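Long-range contacts in importin subunit beta-1 (Saccharomyces cerevisiae, PDB 5OWU), which carries proteins into the nucleus by associating with importin alpha, which recognises the classical nuclear localization signal of the cargo: residues K54-I59 with E108-N113; G816-F821 with K856-L861. All coordinates share one frame; numbering follows the deposited sequence.

Contact 1: K54-I59 with E108-N113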
loop_
_atom_site.group_PDB
_atom_site.type_symbol
_atom_site.label_atom_id
_atom_site.label_comp_id
_atom_site.label_asym_id
_atom_site.label_seq_id
_atom_site.Cartn_x
_atom_site.Cartn_y
_atom_site.Cartn_z
ATOM N N LYS A 54 -36.853 19.345 -1.358
ATOM C CA LYS A 54 -35.668 19.843 -0.671
ATOM C C LYS A 54 -34.407 19.418 -1.414
ATOM O O LYS A 54 -34.337 18.324 -1.981
ATOM C CB LYS A 54 -35.626 19.326 0.763
ATOM C CG LYS A 54 -36.762 19.834 1.640
ATOM C CD LYS A 54 -36.748 19.134 2.988
ATOM C CE LYS A 54 -36.422 20.082 4.124
ATOM N NZ LYS A 54 -37.636 20.784 4.612
ATOM N N LEU A 55 -33.399 20.293 -1.387
ATOM C CA LEU A 55 -32.166 20.053 -2.130
ATOM C C LEU A 55 -31.555 18.699 -1.799
ATOM O O LEU A 55 -31.136 17.956 -2.694
ATOM C CB LEU A 55 -31.151 21.156 -1.837
ATOM C CG LEU A 55 -31.045 22.369 -2.754
ATOM C CD1 LEU A 55 -29.728 23.075 -2.445
ATOM C CD2 LEU A 55 -31.119 22.006 -4.228
ATOM N N GLU A 56 -31.478 18.367 -0.512
ATOM C CA GLU A 56 -30.811 17.130 -0.129
ATOM C C GLU A 56 -31.544 15.910 -0.659
ATOM O O GLU A 56 -30.908 14.897 -0.968
ATOM C CB GLU A 56 -30.690 17.051 1.385
ATOM C CG GLU A 56 -29.662 17.991 1.946
ATOM C CD GLU A 56 -29.647 17.952 3.443
ATOM O OE1 GLU A 56 -29.461 16.852 3.998
ATOM O OE2 GLU A 56 -29.835 19.018 4.058
ATOM N N GLY A 57 -32.874 15.979 -0.754
ATOM C CA GLY A 57 -33.628 14.879 -1.332
ATOM C C GLY A 57 -33.377 14.717 -2.818
ATOM O O GLY A 57 -33.336 13.596 -3.326
ATOM N N ARG A 58 -33.211 15.833 -3.535
ATOM C CA ARG A 58 -32.911 15.771 -4.964
ATOM C C ARG A 58 -31.521 15.189 -5.206
ATOM O O ARG A 58 -31.331 14.294 -6.052
ATOM C CB ARG A 58 -33.023 17.175 -5.564
ATOM C CG ARG A 58 -34.374 17.863 -5.318
ATOM C CD ARG A 58 -34.343 19.336 -5.707
ATOM N NE ARG A 58 -33.976 19.525 -7.105
ATOM C CZ ARG A 58 -33.815 20.709 -7.693
ATOM N NH1 ARG A 58 -33.993 21.829 -7.012
ATOM N NH2 ARG A 58 -33.468 20.772 -8.973
ATOM N N ILE A 59 -30.533 15.694 -4.465
ATOM C CA ILE A 59 -29.183 15.143 -4.530
ATOM C C ILE A 59 -29.206 13.658 -4.195
ATOM O O ILE A 59 -28.589 12.836 -4.887
ATOM C CB ILE A 59 -28.261 15.940 -3.587
ATOM C CG1 ILE A 59 -28.121 17.379 -4.094
ATOM C CG2 ILE A 59 -26.883 15.290 -3.466
ATOM C CD1 ILE A 59 -27.928 18.415 -2.999
ATOM N N GLU A 108 -27.749 25.630 -9.246
ATOM C CA GLU A 108 -27.326 25.146 -7.939
ATOM C C GLU A 108 -26.180 24.154 -8.122
ATOM O O GLU A 108 -26.407 23.059 -8.661
ATOM C CB GLU A 108 -28.494 24.486 -7.220
ATOM C CG GLU A 108 -28.122 23.688 -5.973
ATOM C CD GLU A 108 -27.343 24.497 -4.957
ATOM O OE1 GLU A 108 -26.246 24.053 -4.562
ATOM O OE2 GLU A 108 -27.830 25.573 -4.555
ATOM N N PRO A 109 -24.953 24.472 -7.687
ATOM C CA PRO A 109 -23.824 23.570 -7.997
ATOM C C PRO A 109 -23.941 22.176 -7.406
ATOM O O PRO A 109 -23.327 21.243 -7.942
ATOM C CB PRO A 109 -22.602 24.318 -7.430
ATOM C CG PRO A 109 -23.140 25.267 -6.440
ATOM C CD PRO A 109 -24.504 25.662 -6.942
ATOM N N ARG A 110 -24.689 21.995 -6.313
ATOM C CA ARG A 110 -24.856 20.659 -5.747
ATOM C C ARG A 110 -25.745 19.792 -6.635
ATOM O O ARG A 110 -25.498 18.586 -6.796
ATOM C CB ARG A 110 -25.449 20.756 -4.344
ATOM C CG ARG A 110 -24.513 21.369 -3.309
ATOM C CD ARG A 110 -24.932 20.975 -1.898
ATOM N NE ARG A 110 -25.914 21.884 -1.337
ATOM C CZ ARG A 110 -26.779 21.561 -0.381
ATOM N NH1 ARG A 110 -26.816 20.331 0.124
ATOM N NH2 ARG A 110 -27.624 22.472 0.063
ATOM N N ILE A 111 -26.788 20.396 -7.213
ATOM C CA ILE A 111 -27.617 19.700 -8.192
ATOM C C ILE A 111 -26.773 19.326 -9.399
ATOM O O ILE A 111 -26.823 18.192 -9.891
ATOM C CB ILE A 111 -28.814 20.580 -8.602
ATOM C CG1 ILE A 111 -29.761 20.811 -7.420
ATOM C CG2 ILE A 111 -29.569 19.968 -9.797
ATOM C CD1 ILE A 111 -30.445 19.559 -6.899
ATOM N N ALA A 112 -25.974 20.285 -9.880
ATOM C CA ALA A 112 -25.134 20.060 -11.050
ATOM C C ALA A 112 -24.130 18.937 -10.813
ATOM O O ALA A 112 -23.899 18.106 -11.696
ATOM C CB ALA A 112 -24.412 21.358 -11.410
ATOM N N ASN A 113 -23.516 18.904 -9.632
ATOM C CA ASN A 113 -22.563 17.845 -9.304
ATOM C C ASN A 113 -23.244 16.476 -9.261
ATOM O O ASN A 113 -22.763 15.502 -9.865
ATOM C CB ASN A 113 -21.894 18.156 -7.961
ATOM C CG ASN A 113 -20.676 17.285 -7.697
ATOM O OD1 ASN A 113 -19.838 17.091 -8.571
ATOM N ND2 ASN A 113 -20.577 16.756 -6.489
HETATM O O HOH W 1 -28.622 21.174 2.526
#
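Glu108 meets Leu55 through the end of its side chain: Glu108 CD lies 3.7 Å from Leu55 CD1, in one of two deposited conformers. In that conformer CG stands opposite the backbone N (chi1 168°) and the bend at chi2 brings the carboxylate back to the start of helix 109-126. There, for this conformer only, Glu108 OE1 accepts from Arg110 N at 3.1 Å, a nearly straight N-cap bond (164° at the hydrogen) received on the anti side and tilted from the carboxylate plane.

Arg110 comes next, its guanidinium lying beside the other helix. Leu55 CB lies over one face at a distance, Glu56 CG is at the edge, and the near contact is Leu55 CD1, 3.3 Å from Arg110 NH2. Nearer the backbone, Ile59 CD1 packs on Arg110 CB. A water joins the opposite charges, accepting from Arg110 NH2 at 3.0 Å and donating to Glu56 OE2 at 2.9 Å.

These are the N-terminal turns of two helices from successive HEAT repeats, HEAT 2 and HEAT 3; the short segments run 12° from parallel with axes 9.7 Å apart, consistent with side-by-side stacking of repeats in a HEAT solenoid.

Ile111 packs between Leu55 and Arg58. Its CG1 is 3.7 Å from Leu55 CD2, while Ile111 CD1 lies over one face of the Arg58 guanidinium, toward its rim, 3.5 Å from Arg58 NE. That NE is hydrogen-bonded to Leu48 O, which helps fix the plane. With a serine in place of Arg58, Leu48 O would probably lose this donor and the Ile111 methyl its flat cover.

Contact 2: G816-F821 with K856-L861; sequences GSIKQF and KRQLSL
The flat carboxamide of Gln858 meets the other segment through its oxygen: OE1 is 3.4 Å from Lys819 CA and 3.6 Å from Lys819 CB, with Ile818 CG1 a little farther off. Its NE2 donates to Phe813 O, which helps fix the rotation of the amide. Within 816-821, the Phe821 ring has Gln820 CG over one face, offset toward the rim, and Ile818 CB at its edge, in plane; it also meets the ring of Phe780 with planes about 15° apart.

The contact lies at HEAT 19 (819-859), the last repeat of the solenoid: a type I turn from Gly816 to Lys819, leading into it, packs against the C-terminal turn of helix 842-860. Lys819 CG lies between the backbone N and carbonyl carbon (chi1 67°), and the extended chain beyond it reaches along the helix end, leaving Lys819 NZ 3.4 Å from O of Leu861, the chain's last residue. Leu861 in turn places CD1 3.6 Å from Gly816 N. At Gly816 phi is 79°, where a side chain would press on the preceding carbonyl oxygen, and a CB would stand 3.5 Å from Leu861 CB.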
loop_
_atom_site.group_PDB
_atom_site.type_symbol
_atom_site.label_atom_id
_atom_site.label_comp_id
_atom_site.label_asym_id
_atom_site.label_seq_id
_atom_site.Cartn_x
_atom_site.Cartn_y
_atom_site.Cartn_z
ATOM N N GLY A 816 2.691 -43.651 -11.410
ATOM C CA GLY A 816 2.486 -42.991 -12.684
ATOM C C GLY A 816 1.086 -42.459 -12.893
ATOM O O GLY A 816 0.779 -41.984 -13.990
ATOM N N SER A 817 0.229 -42.513 -11.868
ATOM C CA SER A 817 -1.161 -42.083 -11.998
ATOM C C SER A 817 -1.305 -40.575 -12.183
ATOM O O SER A 817 -2.381 -40.116 -12.583
ATOM C CB SER A 817 -1.968 -42.518 -10.767
ATOM O OG SER A 817 -1.281 -42.235 -9.560
ATOM N N ILE A 818 -0.272 -39.792 -11.873
ATOM C CA ILE A 818 -0.333 -38.347 -12.041
ATOM C C ILE A 818 0.770 -37.839 -12.973
ATOM O O ILE A 818 1.041 -36.639 -13.024
ATOM C CB ILE A 818 -0.287 -37.635 -10.675
ATOM C CG1 ILE A 818 1.055 -37.871 -9.970
ATOM C CG2 ILE A 818 -1.438 -38.118 -9.800
ATOM C CD1 ILE A 818 1.263 -36.983 -8.751
ATOM N N LYS A 819 1.403 -38.734 -13.730
ATOM C CA LYS A 819 2.512 -38.315 -14.583
ATOM C C LYS A 819 2.067 -37.346 -15.673
ATOM O O LYS A 819 2.891 -36.585 -16.178
ATOM C CB LYS A 819 3.186 -39.537 -15.208
ATOM C CG LYS A 819 2.328 -40.298 -16.206
ATOM C CD LYS A 819 3.084 -41.499 -16.754
ATOM C CE LYS A 819 2.252 -42.291 -17.744
ATOM N NZ LYS A 819 2.998 -43.466 -18.271
ATOM N N GLN A 820 0.780 -37.340 -16.024
ATOM C CA GLN A 820 0.265 -36.430 -17.043
ATOM C C GLN A 820 0.495 -34.959 -16.696
ATOM O O GLN A 820 0.429 -34.104 -17.587
ATOM C CB GLN A 820 -1.231 -36.664 -17.259
ATOM C CG GLN A 820 -2.094 -36.470 -16.016
ATOM C CD GLN A 820 -2.252 -37.732 -15.184
ATOM O OE1 GLN A 820 -1.516 -38.702 -15.357
ATOM N NE2 GLN A 820 -3.214 -37.718 -14.267
ATOM N N PHE A 821 0.721 -34.630 -15.421
ATOM C CA PHE A 821 0.985 -33.245 -15.042
ATOM C C PHE A 821 2.449 -32.852 -15.206
ATOM O O PHE A 821 2.752 -31.654 -15.264
ATOM C CB PHE A 821 0.579 -33.000 -13.591
ATOM C CG PHE A 821 -0.866 -33.275 -13.319
ATOM C CD1 PHE A 821 -1.835 -32.355 -13.675
ATOM C CD2 PHE A 821 -1.252 -34.463 -12.721
ATOM C CE1 PHE A 821 -3.177 -32.618 -13.438
ATOM C CE2 PHE A 821 -2.591 -34.732 -12.479
ATOM C CZ PHE A 821 -3.551 -33.811 -12.837
ATOM N N LYS A 856 11.371 -35.389 -13.605
ATOM C CA LYS A 856 11.982 -36.239 -14.623
ATOM C C LYS A 856 11.645 -37.706 -14.389
ATOM O O LYS A 856 11.348 -38.446 -15.339
ATOM C CB LYS A 856 13.497 -36.039 -14.641
ATOM C CG LYS A 856 13.933 -34.684 -15.153
ATOM C CD LYS A 856 15.446 -34.545 -15.119
ATOM C CE LYS A 856 15.956 -33.735 -16.300
ATOM N NZ LYS A 856 15.748 -34.451 -17.592
ATOM N N ARG A 857 11.685 -38.151 -13.128
ATOM C CA ARG A 857 11.283 -39.522 -12.838
ATOM C C ARG A 857 9.830 -39.760 -13.235
ATOM O O ARG A 857 9.481 -40.844 -13.716
ATOM C CB ARG A 857 11.499 -39.842 -11.359
ATOM C CG ARG A 857 10.873 -41.160 -10.937
ATOM C CD ARG A 857 11.460 -41.690 -9.639
ATOM N NE ARG A 857 12.596 -42.579 -9.871
ATOM C CZ ARG A 857 12.498 -43.804 -10.379
ATOM N NH1 ARG A 857 11.314 -44.293 -10.728
ATOM N NH2 ARG A 857 13.586 -44.544 -10.549
ATOM N N GLN A 858 8.970 -38.756 -13.051
ATOM C CA GLN A 858 7.570 -38.904 -13.443
ATOM C C GLN A 858 7.445 -39.078 -14.947
ATOM O O GLN A 858 6.642 -39.892 -15.421
ATOM C CB GLN A 858 6.752 -37.698 -12.975
ATOM C CG GLN A 858 6.381 -37.717 -11.503
ATOM C CD GLN A 858 5.378 -38.804 -11.161
ATOM O OE1 GLN A 858 4.446 -39.070 -11.921
ATOM N NE2 GLN A 858 5.565 -39.437 -10.010
ATOM N N LEU A 859 8.230 -38.324 -15.719
ATOM C CA LEU A 859 8.227 -38.525 -17.164
ATOM C C LEU A 859 8.764 -39.899 -17.538
ATOM O O LEU A 859 8.343 -40.475 -18.549
ATOM C CB LEU A 859 9.045 -37.434 -17.857
ATOM C CG LEU A 859 8.412 -36.053 -18.033
ATOM C CD1 LEU A 859 9.165 -35.289 -19.119
ATOM C CD2 LEU A 859 6.932 -36.129 -18.375
ATOM N N SER A 860 9.684 -40.446 -16.742
ATOM C CA SER A 860 10.183 -41.786 -17.028
ATOM C C SER A 860 9.071 -42.828 -16.974
ATOM O O SER A 860 9.089 -43.792 -17.746
ATOM C CB SER A 860 11.293 -42.154 -16.049
ATOM O OG SER A 860 11.505 -43.554 -16.038
ATOM N N LEU A 861 8.101 -42.654 -16.082
ATOM C CA LEU A 861 7.029 -43.635 -15.918
ATOM C C LEU A 861 6.127 -43.659 -17.147
ATOM O O LEU A 861 6.232 -44.552 -17.989
ATOM C CB LEU A 861 6.203 -43.332 -14.664
ATOM C CG LEU A 861 6.992 -42.958 -13.405
ATOM C CD1 LEU A 861 6.072 -42.883 -12.194
ATOM C CD2 LEU A 861 8.132 -43.936 -13.148
#

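Contact 1 and contact 2 lie near the two ends of the all-helical solenoid, their centres 68 Å apart and their nearest atoms about 52 Å apart, so neither touches the other. They come in series: contact 1 closes in HEAT 3 before contact 2 opens at HEAT 19, and they share no helix. Their roles in the stack differ. Contact 1 joins helix 55-67 to helix 109-126 across a boundary between successive repeats, whereas contact 2 holds a loop against the end of helix 842-860 at the terminal repeat. Along the chain the intervening repeats separate the two, consistent with a superhelix built from local, neighbour-to-neighbour packing.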